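Long-range contacts in 3-methylaspartate ammonia-lyase (PDB 1KKO), which catalyses the reversible, magnesium-dependent elimination of ammonia from (2S,3S)-3-methyl-L-aspartate to give mesaconate: residues P168-G174 and D190-L196; H232-D238 and G267-E273; R177-V181 and Y214-L218. All blocks are in the same frame, centred on the assembly; numbering follows the deposited sequence.

From the N terminus, the first contact to open is interaction 1, whose strand 169-170 meets strand 191-194 after a loop that holds helix 179-186. Interaction 3 begins inside that loop, at residues 177-181, and ends beyond it on helix 209-225, so interactions 1 and 3 cross. Interaction 2 opens only after both have closed and pairs strand 234-238 with strand 270-273, closing a loop of 28 residues that holds helices 242-246 and 251-260. Strand 191-194 also lies beside strand 234-238, which joins interactions 1 and 2 in one parallel sheet. Interaction 3 ties the start of helix 179-186 to helix 209-225, and Leu218 carries it inward to Leu235 of interaction 2.

Interaction 1 (P168-G174 and D190-L196); sequences PLFGQSG and DVLPHAL. With SO4 (sulfate ion), chain C.
Leu169 and Asp190 begin the polar contacts: Leu169 N donates over 2.9 Å, nearly straight at 167°, to Asp190 OD2, which accepts with its anti lone pair. Val191 N reaches Leu169 O weakly, while Gly171 N binds Val191 O at 3.0 Å. Beyond the cis peptide that precedes Pro193, Ser173 N donates to Pro193 O at 2.9 Å.

Apolar packing centres on Phe170. Its CD1 lies 3.6 Å from Val191 CG1, the two side chains crossing at about a right angle, and its CZ lies 3.7 Å from His194 CB and at the edge of the imidazole, near its plane.

Gln172, which binds the substrate, and His194, the transition-state stabiliser, lie side by side and point the same way. Gln172 OE1 sits 3.8 Å above the plane of the His194 ring, over its centre, while Gln172 NE2 donates to sulfate O3 at 3.1 Å. Thr360, Lys331 and Cys361 also bind this sulfate, consistent with its standing in for a substrate carboxylate. His194 NE2 is bonded to Tyr240.

Strand 169-170, helix 179-186 and strand 191-194 form a beta-alpha-beta crossover whose strands the single Phe170-Val191 bridge joins, closing the TIM barrel at the substrate site.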
loop_
_atom_site.group_PDB
_atom_site.type_symbol
_atom_site.label_atom_id
_atom_site.label_comp_id
_atom_site.label_asym_id
_atom_site.label_seq_id
_atom_site.Cartn_x
_atom_site.Cartn_y
_atom_site.Cartn_z
ATOM N N PRO A 168 -7.591 -10.420 -14.828
ATOM C CA PRO A 168 -8.201 -9.093 -14.748
ATOM C C PRO A 168 -8.292 -8.588 -13.313
ATOM O O PRO A 168 -8.731 -9.333 -12.443
ATOM C CB PRO A 168 -9.591 -9.312 -15.344
ATOM C CG PRO A 168 -9.420 -10.477 -16.247
ATOM C CD PRO A 168 -8.480 -11.379 -15.514
ATOM N N LEU A 169 -7.897 -7.336 -13.104
ATOM C CA LEU A 169 -7.862 -6.733 -11.778
ATOM C C LEU A 169 -8.987 -5.730 -11.587
ATOM O O LEU A 169 -9.327 -4.978 -12.499
ATOM C CB LEU A 169 -6.523 -6.033 -11.536
ATOM C CG LEU A 169 -5.272 -6.877 -11.749
ATOM C CD1 LEU A 169 -4.027 -6.083 -11.379
ATOM C CD2 LEU A 169 -5.337 -8.138 -10.952
ATOM N N PHE A 170 -9.496 -5.701 -10.363
ATOM C CA PHE A 170 -10.660 -4.910 -9.983
ATOM C C PHE A 170 -10.290 -3.928 -8.885
ATOM O O PHE A 170 -9.895 -4.337 -7.790
ATOM C CB PHE A 170 -11.747 -5.870 -9.484
ATOM C CG PHE A 170 -12.967 -5.215 -8.925
ATOM C CD1 PHE A 170 -13.499 -4.071 -9.484
ATOM C CD2 PHE A 170 -13.583 -5.768 -7.821
ATOM C CE1 PHE A 170 -14.639 -3.505 -8.960
ATOM C CE2 PHE A 170 -14.717 -5.202 -7.289
ATOM C CZ PHE A 170 -15.254 -4.079 -7.873
ATOM N N GLY A 171 -10.422 -2.638 -9.171
ATOM C CA GLY A 171 -10.129 -1.588 -8.211
ATOM C C GLY A 171 -11.356 -1.140 -7.445
ATOM O O GLY A 171 -12.437 -1.018 -8.017
ATOM N N GLN A 172 -11.187 -0.910 -6.139
ATOM C CA GLN A 172 -12.270 -0.426 -5.288
ATOM C C GLN A 172 -11.989 0.976 -4.773
ATOM O O GLN A 172 -10.894 1.284 -4.306
ATOM C CB GLN A 172 -12.622 -1.413 -4.167
ATOM C CG GLN A 172 -11.731 -1.440 -2.951
ATOM C CD GLN A 172 -12.366 -2.211 -1.799
ATOM O OE1 GLN A 172 -13.554 -2.040 -1.528
ATOM N NE2 GLN A 172 -11.585 -3.058 -1.126
ATOM N N SER A 173 -13.008 1.821 -4.867
ATOM C CA SER A 173 -12.897 3.237 -4.560
ATOM C C SER A 173 -13.198 3.662 -3.138
ATOM O O SER A 173 -12.840 4.766 -2.727
ATOM C CB SER A 173 -13.918 3.962 -5.433
ATOM O OG SER A 173 -15.246 3.558 -5.120
ATOM N N GLY A 174 -13.905 2.831 -2.394
ATOM C CA GLY A 174 -14.469 3.293 -1.147
ATOM C C GLY A 174 -15.472 4.387 -1.508
ATOM O O GLY A 174 -16.026 4.410 -2.602
ATOM N N ASP A 190 -8.514 -2.858 -15.224
ATOM C CA ASP A 190 -9.382 -3.723 -16.027
ATOM C C ASP A 190 -10.855 -3.676 -15.630
ATOM O O ASP A 190 -11.730 -3.783 -16.489
ATOM C CB ASP A 190 -8.938 -5.182 -15.929
ATOM C CG ASP A 190 -7.471 -5.386 -16.227
ATOM O OD1 ASP A 190 -6.999 -4.962 -17.305
ATOM O OD2 ASP A 190 -6.727 -5.993 -15.437
ATOM N N VAL A 191 -11.125 -3.575 -14.331
ATOM C CA VAL A 191 -12.475 -3.632 -13.796
ATOM C C VAL A 191 -12.576 -2.579 -12.696
ATOM O O VAL A 191 -11.654 -2.441 -11.890
ATOM C CB VAL A 191 -12.778 -5.025 -13.214
ATOM C CG1 VAL A 191 -14.261 -5.134 -12.843
ATOM C CG2 VAL A 191 -12.380 -6.136 -14.189
ATOM N N LEU A 192 -13.694 -1.867 -12.619
ATOM C CA LEU A 192 -13.802 -0.768 -11.676
ATOM C C LEU A 192 -15.259 -0.411 -11.503
ATOM O O LEU A 192 -16.075 -0.765 -12.356
ATOM C CB LEU A 192 -13.023 0.449 -12.194
ATOM C CG LEU A 192 -13.601 1.217 -13.384
ATOM C CD1 LEU A 192 -12.921 2.572 -13.502
ATOM C CD2 LEU A 192 -13.518 0.443 -14.694
ATOM N N PRO A 193 -15.608 0.369 -10.484
ATOM C CA PRO A 193 -14.755 0.888 -9.417
ATOM C C PRO A 193 -15.261 0.529 -8.017
ATOM O O PRO A 193 -14.799 1.141 -7.047
ATOM C CB PRO A 193 -14.964 2.379 -9.591
ATOM C CG PRO A 193 -16.485 2.429 -9.809
ATOM C CD PRO A 193 -16.866 1.126 -10.515
ATOM N N HIS A 194 -16.194 -0.420 -7.934
ATOM C CA HIS A 194 -16.854 -0.835 -6.700
ATOM C C HIS A 194 -17.886 0.207 -6.212
ATOM O O HIS A 194 -19.085 -0.107 -6.111
ATOM C CB HIS A 194 -15.833 -1.231 -5.626
ATOM C CG HIS A 194 -16.456 -1.745 -4.375
ATOM N ND1 HIS A 194 -16.472 -3.074 -4.012
ATOM C CD2 HIS A 194 -17.091 -1.074 -3.386
ATOM C CE1 HIS A 194 -17.094 -3.193 -2.851
ATOM N NE2 HIS A 194 -17.462 -1.993 -2.443
ATOM N N ALA A 195 -17.410 1.415 -5.899
ATOM C CA ALA A 195 -18.243 2.587 -5.599
ATOM C C ALA A 195 -18.966 2.606 -4.266
ATOM O O ALA A 195 -19.646 3.586 -3.964
ATOM C CB ALA A 195 -19.217 2.846 -6.737
ATOM N N LEU A 196 -18.841 1.540 -3.484
ATOM C CA LEU A 196 -19.374 1.486 -2.118
ATOM C C LEU A 196 -20.774 2.096 -2.035
ATOM O O LEU A 196 -21.012 3.057 -1.302
ATOM C CB LEU A 196 -18.413 2.187 -1.157
ATOM C CG LEU A 196 -18.643 1.958 0.338
ATOM C CD1 LEU A 196 -18.560 0.514 0.725
ATOM C CD2 LEU A 196 -17.620 2.768 1.110
HETATM S S SO4 C . -13.786 -4.981 2.022
HETATM O O1 SO4 C . -13.410 -5.844 3.169
HETATM O O2 SO4 C . -14.717 -3.968 2.647
HETATM O O3 SO4 C . -12.607 -4.325 1.468
HETATM O O4 SO4 C . -14.523 -5.690 0.948
#

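Interaction 2 (H232-D238 and G267-E273); sequences HPTLHID and GLPLYIE
Leu235 and Leu270 lie in a parallel pairing of strands 234-238 and 270-273, whose axes run 16° apart and are linked by a ladder in which Leu235 N donates to Pro269 O, Tyr271 N to Leu235 O, Ile237 N to Tyr271 O and Glu273 N to Ile237 O.

His236, Asp238, Tyr271 and Glu273 share one face of the sheet. His236 has CG anti to its N (chi1 178°), which carries the ring along the strand until NE2 donates to Glu273 OE1 at 2.8 Å. The oxygen lies close to the imidazole plane, yet the nitrogen meets it from above the carboxylate, 41° out of its plane. His236 ND1 is bonded to Arg382 and Glu273 OE2 to Gln329, so the ring is held at both nitrogens and the carboxylate at both oxygens. Asp238 OD2 comes within 3.9 Å of Glu273 OE1. Both carboxylates, with Asp307, bind magnesium, which would account for their gathering so closely.

Near the start of the strand, Thr234 CG2 touches Tyr271 CD1 at 3.5 Å, and Arg382 makes a cation-pi contact with the same phenol ring. At the start of the pairing, Leu268 CD2 stands over one face of the His232 imidazole, 3.7 Å from its centroid. The same methyl is 3.5 Å from Pro233 O, a buried carbonyl that has no polar partner.

On the other face, Leu235 CB meets Leu270 CD1 at 3.8 Å, and Leu235 and Ile237 pack outward on helix 209-225. Strand 191-194 flanks residues 234-238, while Val305 of strand 303-306 packs against His236, Tyr271 and Glu273.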
loop_
_atom_site.group_PDB
_atom_site.type_symbol
_atom_site.label_atom_id
_atom_site.label_comp_id
_atom_site.label_asym_id
_atom_site.label_seq_id
_atom_site.Cartn_x
_atom_site.Cartn_y
_atom_site.Cartn_z
ATOM N N HIS A 232 -11.516 -0.584 -22.724
ATOM C CA HIS A 232 -12.919 -0.969 -22.630
ATOM C C HIS A 232 -13.086 -1.802 -21.364
ATOM O O HIS A 232 -13.275 -3.021 -21.431
ATOM C CB HIS A 232 -13.281 -1.798 -23.872
ATOM C CG HIS A 232 -14.752 -1.994 -24.087
ATOM N ND1 HIS A 232 -15.410 -3.148 -23.726
ATOM C CD2 HIS A 232 -15.679 -1.203 -24.678
ATOM C CE1 HIS A 232 -16.686 -3.047 -24.057
ATOM N NE2 HIS A 232 -16.876 -1.876 -24.634
ATOM N N PRO A 233 -12.997 -1.164 -20.202
ATOM C CA PRO A 233 -13.052 -1.915 -18.946
ATOM C C PRO A 233 -14.444 -2.413 -18.604
ATOM O O PRO A 233 -15.445 -1.999 -19.179
ATOM C CB PRO A 233 -12.625 -0.874 -17.917
ATOM C CG PRO A 233 -13.136 0.383 -18.494
ATOM C CD PRO A 233 -12.812 0.275 -19.958
ATOM N N THR A 234 -14.483 -3.318 -17.639
ATOM C CA THR A 234 -15.741 -3.814 -17.097
ATOM C C THR A 234 -16.125 -3.004 -15.873
ATOM O O THR A 234 -15.261 -2.626 -15.082
ATOM C CB THR A 234 -15.577 -5.285 -16.727
ATOM O OG1 THR A 234 -15.519 -6.046 -17.934
ATOM C CG2 THR A 234 -16.778 -5.838 -15.966
ATOM N N LEU A 235 -17.417 -2.729 -15.729
ATOM C CA LEU A 235 -17.939 -2.018 -14.570
ATOM C C LEU A 235 -18.458 -3.024 -13.556
ATOM O O LEU A 235 -19.165 -3.964 -13.904
ATOM C CB LEU A 235 -19.053 -1.064 -14.986
ATOM C CG LEU A 235 -18.705 -0.129 -16.145
ATOM C CD1 LEU A 235 -19.868 0.830 -16.374
ATOM C CD2 LEU A 235 -17.405 0.620 -15.876
ATOM N N HIS A 236 -18.093 -2.828 -12.296
ATOM C CA HIS A 236 -18.479 -3.738 -11.222
ATOM C C HIS A 236 -18.750 -2.839 -10.030
ATOM O O HIS A 236 -17.862 -2.134 -9.546
ATOM C CB HIS A 236 -17.333 -4.721 -10.995
ATOM C CG HIS A 236 -17.523 -5.709 -9.887
ATOM N ND1 HIS A 236 -16.933 -6.952 -9.923
ATOM C CD2 HIS A 236 -18.152 -5.623 -8.692
ATOM C CE1 HIS A 236 -17.193 -7.589 -8.796
ATOM N NE2 HIS A 236 -17.926 -6.804 -8.028
ATOM N N ILE A 237 -20.005 -2.826 -9.599
ATOM C CA ILE A 237 -20.461 -1.962 -8.527
ATOM C C ILE A 237 -21.125 -2.804 -7.452
ATOM O O ILE A 237 -21.934 -3.673 -7.754
ATOM C CB ILE A 237 -21.441 -0.912 -9.094
ATOM C CG1 ILE A 237 -20.695 0.030 -10.054
ATOM C CG2 ILE A 237 -22.124 -0.142 -7.965
ATOM C CD1 ILE A 237 -21.598 0.923 -10.902
ATOM N N ASP A 238 -20.743 -2.558 -6.199
ATOM C CA ASP A 238 -21.263 -3.287 -5.045
ATOM C C ASP A 238 -22.297 -2.421 -4.348
ATOM O O ASP A 238 -22.004 -1.290 -3.918
ATOM C CB ASP A 238 -20.121 -3.606 -4.077
ATOM C CG ASP A 238 -20.505 -4.591 -2.976
ATOM O OD1 ASP A 238 -21.714 -4.870 -2.722
ATOM O OD2 ASP A 238 -19.591 -5.133 -2.300
ATOM N N GLY A 267 -22.135 0.214 -23.370
ATOM C CA GLY A 267 -21.386 -0.856 -24.001
ATOM C C GLY A 267 -20.342 -1.542 -23.131
ATOM O O GLY A 267 -19.816 -2.581 -23.506
ATOM N N LEU A 268 -20.031 -0.961 -21.975
ATOM C CA LEU A 268 -19.085 -1.568 -21.046
ATOM C C LEU A 268 -19.839 -2.642 -20.267
ATOM O O LEU A 268 -20.940 -2.382 -19.795
ATOM C CB LEU A 268 -18.532 -0.504 -20.096
ATOM C CG LEU A 268 -17.860 0.695 -20.779
ATOM C CD1 LEU A 268 -17.450 1.767 -19.778
ATOM C CD2 LEU A 268 -16.666 0.250 -21.593
ATOM N N PRO A 269 -19.278 -3.841 -20.124
ATOM C CA PRO A 269 -19.964 -4.891 -19.364
ATOM C C PRO A 269 -20.243 -4.434 -17.947
ATOM O O PRO A 269 -19.417 -3.729 -17.368
ATOM C CB PRO A 269 -18.969 -6.047 -19.369
ATOM C CG PRO A 269 -18.025 -5.772 -20.489
ATOM C CD PRO A 269 -17.975 -4.291 -20.644
ATOM N N LEU A 270 -21.388 -4.819 -17.403
ATOM C CA LEU A 270 -21.790 -4.384 -16.079
ATOM C C LEU A 270 -22.066 -5.561 -15.161
ATOM O O LEU A 270 -22.759 -6.512 -15.526
ATOM C CB LEU A 270 -23.026 -3.481 -16.168
ATOM C CG LEU A 270 -23.599 -2.959 -14.851
ATOM C CD1 LEU A 270 -22.613 -2.018 -14.159
ATOM C CD2 LEU A 270 -24.928 -2.253 -15.097
ATOM N N TYR A 271 -21.492 -5.468 -13.960
ATOM C CA TYR A 271 -21.706 -6.423 -12.893
ATOM C C TYR A 271 -22.217 -5.681 -11.663
ATOM O O TYR A 271 -21.676 -4.623 -11.309
ATOM C CB TYR A 271 -20.393 -7.088 -12.509
ATOM C CG TYR A 271 -19.893 -8.156 -13.448
ATOM C CD1 TYR A 271 -19.407 -7.838 -14.703
ATOM C CD2 TYR A 271 -19.895 -9.485 -13.070
ATOM C CE1 TYR A 271 -18.944 -8.828 -15.570
ATOM C CE2 TYR A 271 -19.405 -10.482 -13.914
ATOM C CZ TYR A 271 -18.931 -10.142 -15.157
ATOM O OH TYR A 271 -18.447 -11.131 -15.994
ATOM N N ILE A 272 -23.239 -6.241 -11.016
ATOM C CA ILE A 272 -23.761 -5.688 -9.774
ATOM C C ILE A 272 -23.572 -6.718 -8.672
ATOM O O ILE A 272 -24.104 -7.820 -8.746
ATOM C CB ILE A 272 -25.255 -5.330 -9.903
ATOM C CG1 ILE A 272 -25.477 -4.251 -10.968
ATOM C CG2 ILE A 272 -25.820 -4.896 -8.538
ATOM C CD1 ILE A 272 -24.835 -2.904 -10.680
ATOM N N GLU A 273 -22.775 -6.359 -7.675
ATOM C CA GLU A 273 -22.488 -7.244 -6.555
ATOM C C GLU A 273 -23.415 -6.962 -5.382
ATOM O O GLU A 273 -23.730 -5.807 -5.088
ATOM C CB GLU A 273 -21.016 -7.110 -6.136
ATOM C CG GLU A 273 -20.620 -8.037 -4.995
ATOM C CD GLU A 273 -19.123 -8.144 -4.777
ATOM O OE1 GLU A 273 -18.357 -7.338 -5.331
ATOM O OE2 GLU A 273 -18.711 -9.046 -4.024
#

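Interaction 3 (R177-V181 and Y214-L218); sequences RYIAV and YVRWL
Tyr214 OH donates to Arg177 O at 2.7 Å, and this bond is the polar centre of the contact. It arrives well off the line of the carbonyl, with a C=O...O angle of 136°. Tyr214 has CG anti to the backbone N (chi1 179°), a setting that extends the phenol away from its helix and across to the turn before helix 179-186.

Around this bond the aromatic rings meet at steep angles. CD1 of Tyr178 leads an edge onto the face of Trp217, the Tyr178 and six-membered Trp217 rings having centroids 4.8 Å apart and planes at 84°. Tyr214 turns an edge toward the face of Tyr178 in an offset edge-to-face pair with centroids 5.6 Å apart. Arg177 adds its aliphatic portion: CD lies over one face of the Tyr214 ring, 4.2 Å from the centroid, in a CH-pi contact.

Deeper in, Val181 packs its two methyls against Tyr214, Trp217 and Leu218. Its CG2 is 3.6 Å from Tyr214 OH and 3.8 Å from Leu218 CD1, and its CG1 approaches Trp217 CZ3.

The second shell fixes these groups. Arg177 NE is bonded to Ala195 O and its NH2 forms a salt bridge with Asp175, so the chain is held at its far end while its methylenes pack on the tyrosine. Pro193 of strand 191-194 touches Val181, Tyr214 and Leu218 from the barrel side.

Tyr178, Tyr214 and Trp217 thus form an aromatic cluster where the turn leading into helix 179-186 meets helix 209-225, on the outer helical layer of the TIM barrel found throughout the enolase superfamily.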
loop_
_atom_site.group_PDB
_atom_site.type_symbol
_atom_site.label_atom_id
_atom_site.label_comp_id
_atom_site.label_asym_id
_atom_site.label_seq_id
_atom_site.Cartn_x
_atom_site.Cartn_y
_atom_site.Cartn_z
ATOM N N ARG A 177 -15.698 7.709 -4.814
ATOM C CA ARG A 177 -16.161 7.101 -6.064
ATOM C C ARG A 177 -16.038 7.934 -7.332
ATOM O O ARG A 177 -16.335 7.444 -8.417
ATOM C CB ARG A 177 -17.593 6.586 -5.898
ATOM C CG ARG A 177 -18.671 7.663 -5.753
ATOM C CD ARG A 177 -20.064 7.078 -5.563
ATOM N NE ARG A 177 -20.073 6.258 -4.372
ATOM C CZ ARG A 177 -20.133 6.709 -3.127
ATOM N NH1 ARG A 177 -20.269 8.007 -2.867
ATOM N NH2 ARG A 177 -20.069 5.851 -2.137
ATOM N N TYR A 178 -15.583 9.179 -7.209
ATOM C CA TYR A 178 -15.358 10.009 -8.385
ATOM C C TYR A 178 -13.856 10.138 -8.638
ATOM O O TYR A 178 -13.364 9.777 -9.702
ATOM C CB TYR A 178 -16.027 11.381 -8.227
ATOM C CG TYR A 178 -17.516 11.261 -8.034
ATOM C CD1 TYR A 178 -18.349 10.942 -9.097
ATOM C CD2 TYR A 178 -18.081 11.416 -6.788
ATOM C CE1 TYR A 178 -19.711 10.798 -8.923
ATOM C CE2 TYR A 178 -19.445 11.270 -6.601
ATOM C CZ TYR A 178 -20.252 10.965 -7.677
ATOM O OH TYR A 178 -21.614 10.826 -7.492
ATOM N N ILE A 179 -13.128 10.615 -7.637
ATOM C CA ILE A 179 -11.682 10.749 -7.756
ATOM C C ILE A 179 -11.005 9.406 -8.040
ATOM O O ILE A 179 -10.096 9.337 -8.862
ATOM C CB ILE A 179 -11.086 11.370 -6.480
ATOM C CG1 ILE A 179 -11.535 12.832 -6.331
ATOM C CG2 ILE A 179 -9.575 11.234 -6.491
ATOM C CD1 ILE A 179 -11.176 13.722 -7.493
ATOM N N ALA A 180 -11.442 8.337 -7.378
ATOM C CA ALA A 180 -10.780 7.053 -7.567
ATOM C C ALA A 180 -10.958 6.529 -8.982
ATOM O O ALA A 180 -10.085 5.837 -9.505
ATOM C CB ALA A 180 -11.263 6.045 -6.550
ATOM N N VAL A 181 -12.082 6.857 -9.612
ATOM C CA VAL A 181 -12.321 6.454 -10.990
ATOM C C VAL A 181 -11.266 7.073 -11.905
ATOM O O VAL A 181 -10.721 6.406 -12.785
ATOM C CB VAL A 181 -13.754 6.816 -11.434
ATOM C CG1 VAL A 181 -13.905 6.796 -12.950
ATOM C CG2 VAL A 181 -14.734 5.848 -10.807
ATOM N N TYR A 214 -24.990 7.677 -11.481
ATOM C CA TYR A 214 -23.586 7.349 -11.266
ATOM C C TYR A 214 -23.021 6.454 -12.377
ATOM O O TYR A 214 -21.903 6.672 -12.849
ATOM C CB TYR A 214 -23.379 6.688 -9.906
ATOM C CG TYR A 214 -21.924 6.333 -9.706
ATOM C CD1 TYR A 214 -20.987 7.322 -9.433
ATOM C CD2 TYR A 214 -21.473 5.025 -9.849
ATOM C CE1 TYR A 214 -19.656 7.018 -9.286
ATOM C CE2 TYR A 214 -20.146 4.716 -9.693
ATOM C CZ TYR A 214 -19.239 5.714 -9.422
ATOM O OH TYR A 214 -17.906 5.387 -9.275
ATOM N N VAL A 215 -23.777 5.443 -12.803
ATOM C CA VAL A 215 -23.292 4.559 -13.852
ATOM C C VAL A 215 -23.043 5.364 -15.122
ATOM O O VAL A 215 -22.055 5.151 -15.825
ATOM C CB VAL A 215 -24.250 3.389 -14.134
ATOM C CG1 VAL A 215 -23.735 2.547 -15.277
ATOM C CG2 VAL A 215 -24.402 2.518 -12.897
ATOM N N ARG A 216 -23.949 6.294 -15.415
ATOM C CA ARG A 216 -23.810 7.135 -16.594
ATOM C C ARG A 216 -22.580 8.026 -16.470
ATOM O O ARG A 216 -21.819 8.190 -17.428
ATOM C CB ARG A 216 -25.066 7.987 -16.786
ATOM C CG ARG A 216 -25.039 8.846 -18.038
ATOM C CD ARG A 216 -24.903 8.053 -19.308
ATOM N NE ARG A 216 -24.251 8.818 -20.362
ATOM C CZ ARG A 216 -24.524 8.693 -21.652
ATOM N NH1 ARG A 216 -25.441 7.824 -22.065
ATOM N NH2 ARG A 216 -23.874 9.441 -22.533
ATOM N N TRP A 217 -22.397 8.605 -15.288
ATOM C CA TRP A 217 -21.241 9.449 -15.036
ATOM C C TRP A 217 -19.970 8.629 -15.232
ATOM O O TRP A 217 -19.001 9.088 -15.826
ATOM C CB TRP A 217 -21.258 10.020 -13.622
ATOM C CG TRP A 217 -20.027 10.806 -13.364
ATOM C CD1 TRP A 217 -19.823 12.120 -13.658
ATOM C CD2 TRP A 217 -18.788 10.315 -12.846
ATOM N NE1 TRP A 217 -18.543 12.490 -13.324
ATOM C CE2 TRP A 217 -17.886 11.398 -12.821
ATOM C CE3 TRP A 217 -18.353 9.074 -12.369
ATOM C CZ2 TRP A 217 -16.575 11.272 -12.358
ATOM C CZ3 TRP A 217 -17.055 8.954 -11.914
ATOM C CH2 TRP A 217 -16.186 10.047 -11.903
ATOM N N LEU A 218 -20.002 7.402 -14.726
ATOM C CA LEU A 218 -18.865 6.496 -14.773
ATOM C C LEU A 218 -18.481 6.122 -16.201
ATOM O O LEU A 218 -17.324 6.261 -16.601
ATOM C CB LEU A 218 -19.208 5.256 -13.953
ATOM C CG LEU A 218 -18.265 4.065 -14.016
ATOM C CD1 LEU A 218 -16.869 4.455 -13.573
ATOM C CD2 LEU A 218 -18.833 2.967 -13.144
#